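Local structure of phosphotriesterase family protein (Listeria monocytogenes serotype 4b str. H7858, 3PNZ) at residues Glu248-Leu256 / Trp295-Lys306; Ala190-Ile198 / Tyr224-Gly232. The protein probably hydrolyses phosphorylated sugar lactones, as a two-zinc lactonase of the phosphotriesterase family with the amidohydrolase fold. All coordinates share one frame; numbering follows the deposited sequence.

Interaction 1 of 2, residues Glu248-Leu256 / Trp295-Lys306; sequences ESARIAAIL and WVPRFIDEANEK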
loop_
_atom_site.group_PDB
_atom_site.type_symbol
_atom_site.label_atom_id
_atom_site.label_comp_id
_atom_site.label_asym_id
_atom_site.label_seq_id
_atom_site.Cartn_x
_atom_site.Cartn_y
_atom_site.Cartn_z
ATOM N N GLU A 248 -9.069 6.781 -17.471
ATOM C CA GLU A 248 -8.205 5.611 -17.473
ATOM C C GLU A 248 -7.115 5.718 -18.530
ATOM O O GLU A 248 -5.982 5.289 -18.310
ATOM C CB GLU A 248 -9.021 4.337 -17.691
ATOM C CG GLU A 248 -8.297 3.115 -17.178
ATOM C CD GLU A 248 -7.906 3.278 -15.723
ATOM O OE1 GLU A 248 -6.698 3.182 -15.416
ATOM O OE2 GLU A 248 -8.809 3.525 -14.893
ATOM N N SER A 249 -7.464 6.269 -19.688
ATOM C CA SER A 249 -6.497 6.483 -20.754
ATOM C C SER A 249 -5.256 7.241 -20.291
ATOM O O SER A 249 -4.155 6.990 -20.780
ATOM C CB SER A 249 -7.150 7.238 -21.916
ATOM O OG SER A 249 -7.866 8.364 -21.430
ATOM N N ALA A 250 -5.432 8.186 -19.371
ATOM C CA ALA A 250 -4.306 8.985 -18.891
ATOM C C ALA A 250 -3.368 8.155 -18.017
ATOM O O ALA A 250 -2.142 8.269 -18.126
ATOM C CB ALA A 250 -4.794 10.217 -18.136
ATOM N N ARG A 251 -3.938 7.326 -17.149
ATOM C CA ARG A 251 -3.107 6.425 -16.348
ATOM C C ARG A 251 -2.358 5.456 -17.262
ATOM O O ARG A 251 -1.147 5.240 -17.113
ATOM C CB ARG A 251 -3.942 5.676 -15.301
ATOM C CG ARG A 251 -4.320 6.530 -14.080
ATOM C CD ARG A 251 -5.192 5.767 -13.085
ATOM N NE ARG A 251 -6.549 5.606 -13.602
ATOM C CZ ARG A 251 -7.519 6.497 -13.425
ATOM N NH1 ARG A 251 -7.290 7.608 -12.725
ATOM N NH2 ARG A 251 -8.720 6.277 -13.943
ATOM N N ILE A 252 -3.069 4.895 -18.231
ATOM C CA ILE A 252 -2.470 3.904 -19.112
ATOM C C ILE A 252 -1.351 4.532 -19.952
ATOM O O ILE A 252 -0.287 3.929 -20.140
ATOM C CB ILE A 252 -3.546 3.212 -19.981
ATOM C CG1 ILE A 252 -4.363 2.254 -19.107
ATOM C CG2 ILE A 252 -2.913 2.489 -21.167
ATOM C CD1 ILE A 252 -5.578 1.652 -19.794
ATOM N N ALA A 253 -1.571 5.752 -20.430
ATOM C CA ALA A 253 -0.536 6.464 -21.185
ATOM C C ALA A 253 0.740 6.665 -20.354
ATOM O O ALA A 253 1.859 6.537 -20.868
ATOM C CB ALA A 253 -1.061 7.803 -21.698
ATOM N N ALA A 254 0.569 6.977 -19.070
ATOM C CA ALA A 254 1.700 7.241 -18.184
ATOM C C ALA A 254 2.477 5.949 -17.943
ATOM O O ALA A 254 3.707 5.939 -17.916
ATOM C CB ALA A 254 1.214 7.838 -16.857
ATOM N N ILE A 255 1.745 4.858 -17.754
ATOM C CA ILE A 255 2.374 3.550 -17.597
ATOM C C ILE A 255 3.182 3.200 -18.843
ATOM O O ILE A 255 4.344 2.803 -18.747
ATOM C CB ILE A 255 1.327 2.463 -17.314
ATOM C CG1 ILE A 255 0.791 2.624 -15.890
ATOM C CG2 ILE A 255 1.925 1.060 -17.499
ATOM C CD1 ILE A 255 -0.423 1.796 -15.598
ATOM N N LEU A 256 2.574 3.374 -20.013
ATOM C CA LEU A 256 3.242 3.010 -21.260
ATOM C C LEU A 256 4.434 3.913 -21.568
ATOM O O LEU A 256 5.403 3.472 -22.189
ATOM C CB LEU A 256 2.250 2.968 -22.427
ATOM C CG LEU A 256 1.204 1.854 -22.325
ATOM C CD1 LEU A 256 0.229 1.958 -23.485
ATOM C CD2 LEU A 256 1.882 0.485 -22.297
ATOM N N TRP A 295 -10.107 -4.067 -16.220
ATOM C CA TRP A 295 -8.948 -3.252 -16.584
ATOM C C TRP A 295 -7.902 -4.043 -17.359
ATOM O O TRP A 295 -7.356 -3.566 -18.352
ATOM C CB TRP A 295 -8.316 -2.597 -15.354
ATOM C CG TRP A 295 -7.245 -1.586 -15.685
ATOM C CD1 TRP A 295 -7.430 -0.248 -15.942
ATOM C CD2 TRP A 295 -5.830 -1.818 -15.772
ATOM N NE1 TRP A 295 -6.218 0.357 -16.190
ATOM C CE2 TRP A 295 -5.222 -0.582 -16.088
ATOM C CE3 TRP A 295 -5.016 -2.945 -15.607
ATOM C CZ2 TRP A 295 -3.846 -0.445 -16.250
ATOM C CZ3 TRP A 295 -3.640 -2.805 -15.770
ATOM C CH2 TRP A 295 -3.070 -1.564 -16.081
ATOM N N VAL A 296 -7.628 -5.258 -16.902
ATOM C CA VAL A 296 -6.612 -6.089 -17.541
ATOM C C VAL A 296 -6.891 -6.315 -19.038
ATOM O O VAL A 296 -6.030 -6.057 -19.871
ATOM C CB VAL A 296 -6.403 -7.414 -16.766
ATOM C CG1 VAL A 296 -5.678 -8.438 -17.633
ATOM C CG2 VAL A 296 -5.629 -7.143 -15.484
ATOM N N PRO A 297 -8.099 -6.784 -19.387
ATOM C CA PRO A 297 -8.375 -6.985 -20.813
ATOM C C PRO A 297 -8.259 -5.695 -21.622
ATOM O O PRO A 297 -7.783 -5.719 -22.753
ATOM C CB PRO A 297 -9.815 -7.510 -20.825
ATOM C CG PRO A 297 -10.008 -8.119 -19.484
ATOM C CD PRO A 297 -9.194 -7.279 -18.534
ATOM N N ARG A 298 -8.679 -4.573 -21.050
ATOM C CA ARG A 298 -8.561 -3.311 -21.776
ATOM C C ARG A 298 -7.105 -2.911 -21.942
ATOM O O ARG A 298 -6.684 -2.505 -23.028
ATOM C CB ARG A 298 -9.329 -2.189 -21.087
ATOM C CG ARG A 298 -9.177 -0.877 -21.846
ATOM C CD ARG A 298 -9.109 0.294 -20.927
ATOM N NE ARG A 298 -8.427 1.423 -21.555
ATOM C CZ ARG A 298 -8.887 2.666 -21.542
ATOM N NH1 ARG A 298 -8.191 3.638 -22.125
ATOM N NH2 ARG A 298 -10.046 2.930 -20.952
ATOM N N PHE A 299 -6.327 -3.022 -20.867
ATOM C CA PHE A 299 -4.917 -2.672 -20.952
ATOM C C PHE A 299 -4.186 -3.521 -21.985
ATOM O O PHE A 299 -3.400 -3.009 -22.784
ATOM C CB PHE A 299 -4.205 -2.793 -19.604
ATOM C CG PHE A 299 -2.735 -2.518 -19.702
ATOM C CD1 PHE A 299 -2.265 -1.213 -19.683
ATOM C CD2 PHE A 299 -1.830 -3.552 -19.888
ATOM C CE1 PHE A 299 -0.906 -0.949 -19.808
ATOM C CE2 PHE A 299 -0.477 -3.290 -20.017
ATOM C CZ PHE A 299 -0.018 -1.990 -19.977
ATOM N N ILE A 300 -4.436 -4.824 -21.955
ATOM C CA ILE A 300 -3.813 -5.720 -22.915
ATOM C C ILE A 300 -4.136 -5.276 -24.337
ATOM O O ILE A 300 -3.240 -5.134 -25.171
ATOM C CB ILE A 300 -4.243 -7.178 -22.684
ATOM C CG1 ILE A 300 -3.683 -7.679 -21.351
ATOM C CG2 ILE A 300 -3.763 -8.063 -23.828
ATOM C CD1 ILE A 300 -4.179 -9.062 -20.951
ATOM N N ASP A 301 -5.415 -5.021 -24.593
ATOM C CA ASP A 301 -5.865 -4.638 -25.927
ATOM C C ASP A 301 -5.245 -3.318 -26.355
ATOM O O ASP A 301 -4.685 -3.210 -27.445
ATOM C CB ASP A 301 -7.390 -4.548 -25.976
ATOM C CG ASP A 301 -7.915 -4.393 -27.389
ATOM O OD1 ASP A 301 -8.784 -3.525 -27.617
ATOM O OD2 ASP A 301 -7.445 -5.142 -28.274
ATOM N N GLU A 302 -5.322 -2.316 -25.484
ATOM C CA GLU A 302 -4.796 -1.000 -25.815
ATOM C C GLU A 302 -3.274 -1.033 -25.985
ATOM O O GLU A 302 -2.738 -0.455 -26.934
ATOM C CB GLU A 302 -5.224 0.045 -24.773
ATOM C CG GLU A 302 -4.836 1.459 -25.154
ATOM C CD GLU A 302 -5.383 2.521 -24.211
ATOM O OE1 GLU A 302 -6.108 2.184 -23.251
ATOM O OE2 GLU A 302 -5.069 3.708 -24.435
ATOM N N ALA A 303 -2.573 -1.712 -25.079
ATOM C CA ALA A 303 -1.122 -1.832 -25.200
ATOM C C ALA A 303 -0.730 -2.537 -26.499
ATOM O O ALA A 303 0.196 -2.106 -27.193
ATOM C CB ALA A 303 -0.536 -2.578 -24.007
ATOM N N ASN A 304 -1.433 -3.624 -26.811
ATOM C CA ASN A 304 -1.202 -4.358 -28.054
ATOM C C ASN A 304 -1.411 -3.437 -29.255
ATOM O O ASN A 304 -0.610 -3.424 -30.184
ATOM C CB ASN A 304 -2.142 -5.561 -28.164
ATOM C CG ASN A 304 -1.731 -6.729 -27.277
ATOM O OD1 ASN A 304 -0.611 -6.788 -26.766
ATOM N ND2 ASN A 304 -2.642 -7.681 -27.110
ATOM N N GLU A 305 -2.489 -2.658 -29.225
ATOM C CA GLU A 305 -2.786 -1.734 -30.319
ATOM C C GLU A 305 -1.659 -0.718 -30.497
ATOM O O GLU A 305 -1.335 -0.322 -31.619
ATOM C CB GLU A 305 -4.131 -1.022 -30.095
ATOM C CG GLU A 305 -5.357 -1.917 -30.305
ATOM C CD GLU A 305 -6.695 -1.214 -30.052
ATOM O OE1 GLU A 305 -6.706 -0.018 -29.659
ATOM O OE2 GLU A 305 -7.745 -1.873 -30.244
ATOM N N LYS A 306 -1.053 -0.300 -29.390
ATOM C CA LYS A 306 0.009 0.701 -29.450
ATOM C C LYS A 306 1.399 0.100 -29.648
ATOM O O LYS A 306 2.403 0.812 -29.591
ATOM C CB LYS A 306 -0.012 1.594 -28.207
ATOM C CG LYS A 306 -1.327 2.337 -28.001
ATOM C CD LYS A 306 -1.079 3.736 -27.473
ATOM C CE LYS A 306 -2.041 4.108 -26.353
ATOM N NZ LYS A 306 -3.440 4.329 -26.812
HETATM O O HOH W 1 -3.845 5.673 -23.161
#
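Knob-into-hole packing in the amidohydrolase (TIM-barrel) fold, between helix 248-260, which follows barrel strand 234-237, and helix 289-305, which follows strand 267-269, brings Ile-252 among Trp-295, Arg-298, Phe-299 and Glu-302. The segment axes approach to 11.4 Å and cross at -57°. With CG1 lying opposite the carbonyl carbon (chi1 -73°), Ile-252 sends CD1 to 3.4 Å from Arg-298 NE, while its CG2 branch rests 4.0 Å from Phe-299 CD1. Next to this knob, Leu-256 runs past the Phe-299 ring in the reverse sense, Leu-256 CD2 lying 3.9 Å from Phe-299 CZ, and Ile-255 CD1 meets the six-membered ring of Trp-295. Helix 310-325 backs the apolar part through Phe-317, which touches both Ile-255 and Phe-299. Polar groups border it. Arg-298 grips Glu-302 side-on, NE and NH1 both reaching OE1, and Lys-306 NZ, just past the helix end, takes the anti lone pair of OE2, completing a salt-bridge network. A water donates to both Glu-302 OE2 and Ser-249 O, bridging the segments. Glu-248, buried, is held by Arg-251 and by the backbone N of Ala-241. Its carboxylate stands nearly perpendicular to the indole, and OE1 accepts a weak, bent bond (133°) from Trp-295 NE1 at 3.0 Å.

Interaction 2 of 2, residues Ala190-Ile198 / Tyr224-Gly232; sequences AGTMALEQI and YHKQVAKTG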
loop_
_atom_site.group_PDB
_atom_site.type_symbol
_atom_site.label_atom_id
_atom_site.label_comp_id
_atom_site.label_asym_id
_atom_site.label_seq_id
_atom_site.Cartn_x
_atom_site.Cartn_y
_atom_site.Cartn_z
ATOM N N ALA A 190 -1.396 13.191 -3.366
ATOM C CA ALA A 190 -1.550 13.652 -4.749
ATOM C C ALA A 190 -0.273 13.426 -5.550
ATOM O O ALA A 190 0.033 14.172 -6.475
ATOM C CB ALA A 190 -1.967 15.137 -4.789
ATOM N N GLY A 191 0.487 12.398 -5.190
ATOM C CA GLY A 191 1.676 12.078 -5.961
ATOM C C GLY A 191 2.825 13.061 -5.823
ATOM O O GLY A 191 3.731 13.084 -6.661
ATOM N N THR A 192 2.801 13.873 -4.767
ATOM C CA THR A 192 3.869 14.841 -4.537
ATOM C C THR A 192 4.946 14.355 -3.557
ATOM O O THR A 192 4.720 13.451 -2.750
ATOM C CB THR A 192 3.308 16.178 -4.009
ATOM O OG1 THR A 192 2.774 15.983 -2.693
ATOM C CG2 THR A 192 2.209 16.702 -4.932
ATOM N N MET A 193 6.119 14.971 -3.665
ATOM C CA MET A 193 7.210 14.852 -2.697
ATOM C C MET A 193 8.035 13.571 -2.824
ATOM O O MET A 193 8.850 13.277 -1.952
ATOM C CB MET A 193 6.711 15.024 -1.261
ATOM C CG MET A 193 5.958 16.343 -1.025
ATOM S SD MET A 193 6.866 17.819 -1.596
ATOM C CE MET A 193 8.119 17.952 -0.335
ATOM N N ALA A 194 7.860 12.828 -3.913
ATOM C CA ALA A 194 8.640 11.592 -4.060
ATOM C C ALA A 194 10.145 11.842 -4.007
ATOM O O ALA A 194 10.880 11.099 -3.354
ATOM C CB ALA A 194 8.264 10.852 -5.336
ATOM N N LEU A 195 10.618 12.880 -4.692
ATOM C CA LEU A 195 12.053 13.128 -4.733
ATOM C C LEU A 195 12.600 13.539 -3.370
ATOM O O LEU A 195 13.740 13.210 -3.027
ATOM C CB LEU A 195 12.395 14.168 -5.794
ATOM C CG LEU A 195 12.012 13.760 -7.219
ATOM C CD1 LEU A 195 12.268 14.931 -8.171
ATOM C CD2 LEU A 195 12.774 12.511 -7.655
ATOM N N GLU A 196 11.789 14.261 -2.597
ATOM C CA GLU A 196 12.193 14.645 -1.253
ATOM C C GLU A 196 12.170 13.457 -0.282
ATOM O O GLU A 196 13.035 13.355 0.594
ATOM C CB GLU A 196 11.342 15.801 -0.727
ATOM C CG GLU A 196 11.596 17.117 -1.478
ATOM C CD GLU A 196 10.912 17.181 -2.833
ATOM O OE1 GLU A 196 10.088 16.300 -3.150
ATOM O OE2 GLU A 196 11.191 18.135 -3.592
ATOM N N GLN A 197 11.188 12.568 -0.434
ATOM C CA GLN A 197 11.181 11.325 0.330
ATOM C C GLN A 197 12.475 10.574 0.050
ATOM O O GLN A 197 13.139 10.089 0.964
ATOM C CB GLN A 197 10.015 10.432 -0.076
ATOM C CG GLN A 197 8.644 10.940 0.353
ATOM C CD GLN A 197 7.551 9.950 0.009
ATOM O OE1 GLN A 197 7.790 8.956 -0.680
ATOM N NE2 GLN A 197 6.344 10.214 0.490
ATOM N N ILE A 198 12.821 10.489 -1.228
ATOM C CA ILE A 198 14.020 9.770 -1.651
ATOM C C ILE A 198 15.288 10.359 -1.029
ATOM O O ILE A 198 16.177 9.620 -0.618
ATOM C CB ILE A 198 14.103 9.687 -3.190
ATOM C CG1 ILE A 198 13.101 8.642 -3.697
ATOM C CG2 ILE A 198 15.518 9.391 -3.663
ATOM C CD1 ILE A 198 12.701 8.824 -5.143
ATOM N N TYR A 224 8.875 13.956 -14.219
ATOM C CA TYR A 224 8.884 13.563 -12.811
ATOM C C TYR A 224 8.894 12.044 -12.656
ATOM O O TYR A 224 9.688 11.502 -11.888
ATOM C CB TYR A 224 7.649 14.166 -12.137
ATOM C CG TYR A 224 7.379 13.770 -10.698
ATOM C CD1 TYR A 224 8.276 14.088 -9.681
ATOM C CD2 TYR A 224 6.183 13.145 -10.348
ATOM C CE1 TYR A 224 7.998 13.762 -8.344
ATOM C CE2 TYR A 224 5.897 12.823 -9.027
ATOM C CZ TYR A 224 6.802 13.136 -8.036
ATOM O OH TYR A 224 6.478 12.824 -6.729
ATOM N N HIS A 225 8.026 11.349 -13.383
ATOM C CA HIS A 225 7.999 9.887 -13.289
ATOM C C HIS A 225 9.358 9.271 -13.642
ATOM O O HIS A 225 9.820 8.353 -12.964
ATOM C CB HIS A 225 6.908 9.309 -14.183
ATOM C CG HIS A 225 5.549 9.357 -13.566
ATOM N ND1 HIS A 225 4.419 8.931 -14.225
ATOM C CD2 HIS A 225 5.139 9.771 -12.344
ATOM C CE1 HIS A 225 3.371 9.069 -13.434
ATOM N NE2 HIS A 225 3.781 9.580 -12.286
ATOM N N LYS A 226 9.995 9.796 -14.685
ATOM C CA LYS A 226 11.315 9.304 -15.088
ATOM C C LYS A 226 12.390 9.612 -14.040
ATOM O O LYS A 226 13.280 8.787 -13.791
ATOM C CB LYS A 226 11.710 9.873 -16.454
ATOM C CG LYS A 226 13.102 9.442 -16.923
ATOM C CD LYS A 226 13.252 9.614 -18.436
ATOM C CE LYS A 226 14.588 9.051 -18.916
ATOM N NZ LYS A 226 14.771 9.249 -20.381
ATOM N N GLN A 227 12.317 10.792 -13.421
ATOM C CA GLN A 227 13.222 11.116 -12.318
ATOM C C GLN A 227 13.095 10.088 -11.199
ATOM O O GLN A 227 14.090 9.620 -10.647
ATOM C CB GLN A 227 12.920 12.497 -11.738
ATOM C CG GLN A 227 13.376 13.694 -12.553
ATOM C CD GLN A 227 12.938 14.989 -11.877
ATOM O OE1 GLN A 227 11.741 15.236 -11.715
ATOM N NE2 GLN A 227 13.901 15.806 -11.465
ATOM N N VAL A 228 11.861 9.758 -10.844
ATOM C CA VAL A 228 11.631 8.779 -9.785
ATOM C C VAL A 228 12.114 7.400 -10.226
ATOM O O VAL A 228 12.821 6.712 -9.489
ATOM C CB VAL A 228 10.151 8.721 -9.378
ATOM C CG1 VAL A 228 9.903 7.592 -8.392
ATOM C CG2 VAL A 228 9.743 10.047 -8.754
ATOM N N ALA A 229 11.732 7.007 -11.432
ATOM C CA ALA A 229 12.058 5.665 -11.926
ATOM C C ALA A 229 13.564 5.419 -12.008
ATOM O O ALA A 229 14.032 4.300 -11.791
ATOM C CB ALA A 229 11.415 5.436 -13.281
ATOM N N LYS A 230 14.322 6.456 -12.342
ATOM C CA LYS A 230 15.771 6.319 -12.463
ATOM C C LYS A 230 16.453 5.873 -11.175
ATOM O O LYS A 230 17.563 5.338 -11.221
ATOM C CB LYS A 230 16.396 7.644 -12.906
ATOM C CG LYS A 230 16.299 7.927 -14.389
ATOM C CD LYS A 230 17.088 9.207 -14.663
ATOM C CE LYS A 230 17.053 9.635 -16.107
ATOM N NZ LYS A 230 17.870 10.880 -16.257
ATOM N N THR A 231 15.806 6.101 -10.032
ATOM C CA THR A 231 16.374 5.711 -8.744
ATOM C C THR A 231 16.261 4.211 -8.498
ATOM O O THR A 231 16.953 3.669 -7.644
ATOM C CB THR A 231 15.684 6.415 -7.559
ATOM O OG1 THR A 231 14.350 5.909 -7.403
ATOM C CG2 THR A 231 15.675 7.933 -7.747
ATOM N N GLY A 232 15.374 3.553 -9.238
ATOM C CA GLY A 232 15.126 2.137 -9.059
ATOM C C GLY A 232 13.898 1.817 -8.228
ATOM O O GLY A 232 13.487 0.663 -8.149
#
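Helices 194-198 and 224-229 run nearly parallel, 18° apart with their axes 10.4 Å from each other, as neighbouring outer helices of a TIM barrel do, and Leu-195 faces Val-228 at the closest backbone approach. The hydroxyl of Tyr-224 joins the loop before helix 194-198 to the opening residue of that helix: OH donates to Gly-191 O at 2.8 Å, tilted 34° from the carbonyl plane, and accepts from Ala-194 N at 3.1 Å. One phenol oxygen thus ties both ends of the short link from Gly-191 to Ala-194. Gly-191 O also receives Asn-219 ND2; the position of Gly-191 is about 9 Å from a bound zinc ion, measured from residue to ion. The ring reaches this site because its CG lies opposite the backbone N (chi1 174°). Beside the hydroxyl, Ala-194 CB packs 3.8 Å from Val-228 CG2, and Leu-195 spreads its two methyls, CD2 toward that valine and CD1 across the amide of Gln-227. Val-228 and Ile-198 both touch Ile-213 of strand 211-213, so both helices rest on the barrel wall. At the far end Ile-198 and Thr-231 meet tip to tip, with CD1 of Ile-198 4.0 Å from OG1 of Thr-231, whose hydroxyl donates to Val-228 O.

Overall arrangement
Read from the N terminus, the two contacts follow in series: interaction 2 closes before interaction 1 opens, so neither encloses nor crosses the other. Interaction 2 spans a short loop, in which the chain passes from helix 194-203 through strand 211-213 to helix 222-229, a local step around the barrel. After strand 234-237 comes helix 248-260, and interaction 1 closes a longer loop, returning over strand 267-269 to bring helix 289-305 against it. Their centres lie 22 Å apart, yet they touch where Ala-254 CB packs 4.2 Å from His-225 CE1. Helix 222-229 therefore meets helix 194-203 and helix 248-260, and the latter carries the packing on to helix 289-305.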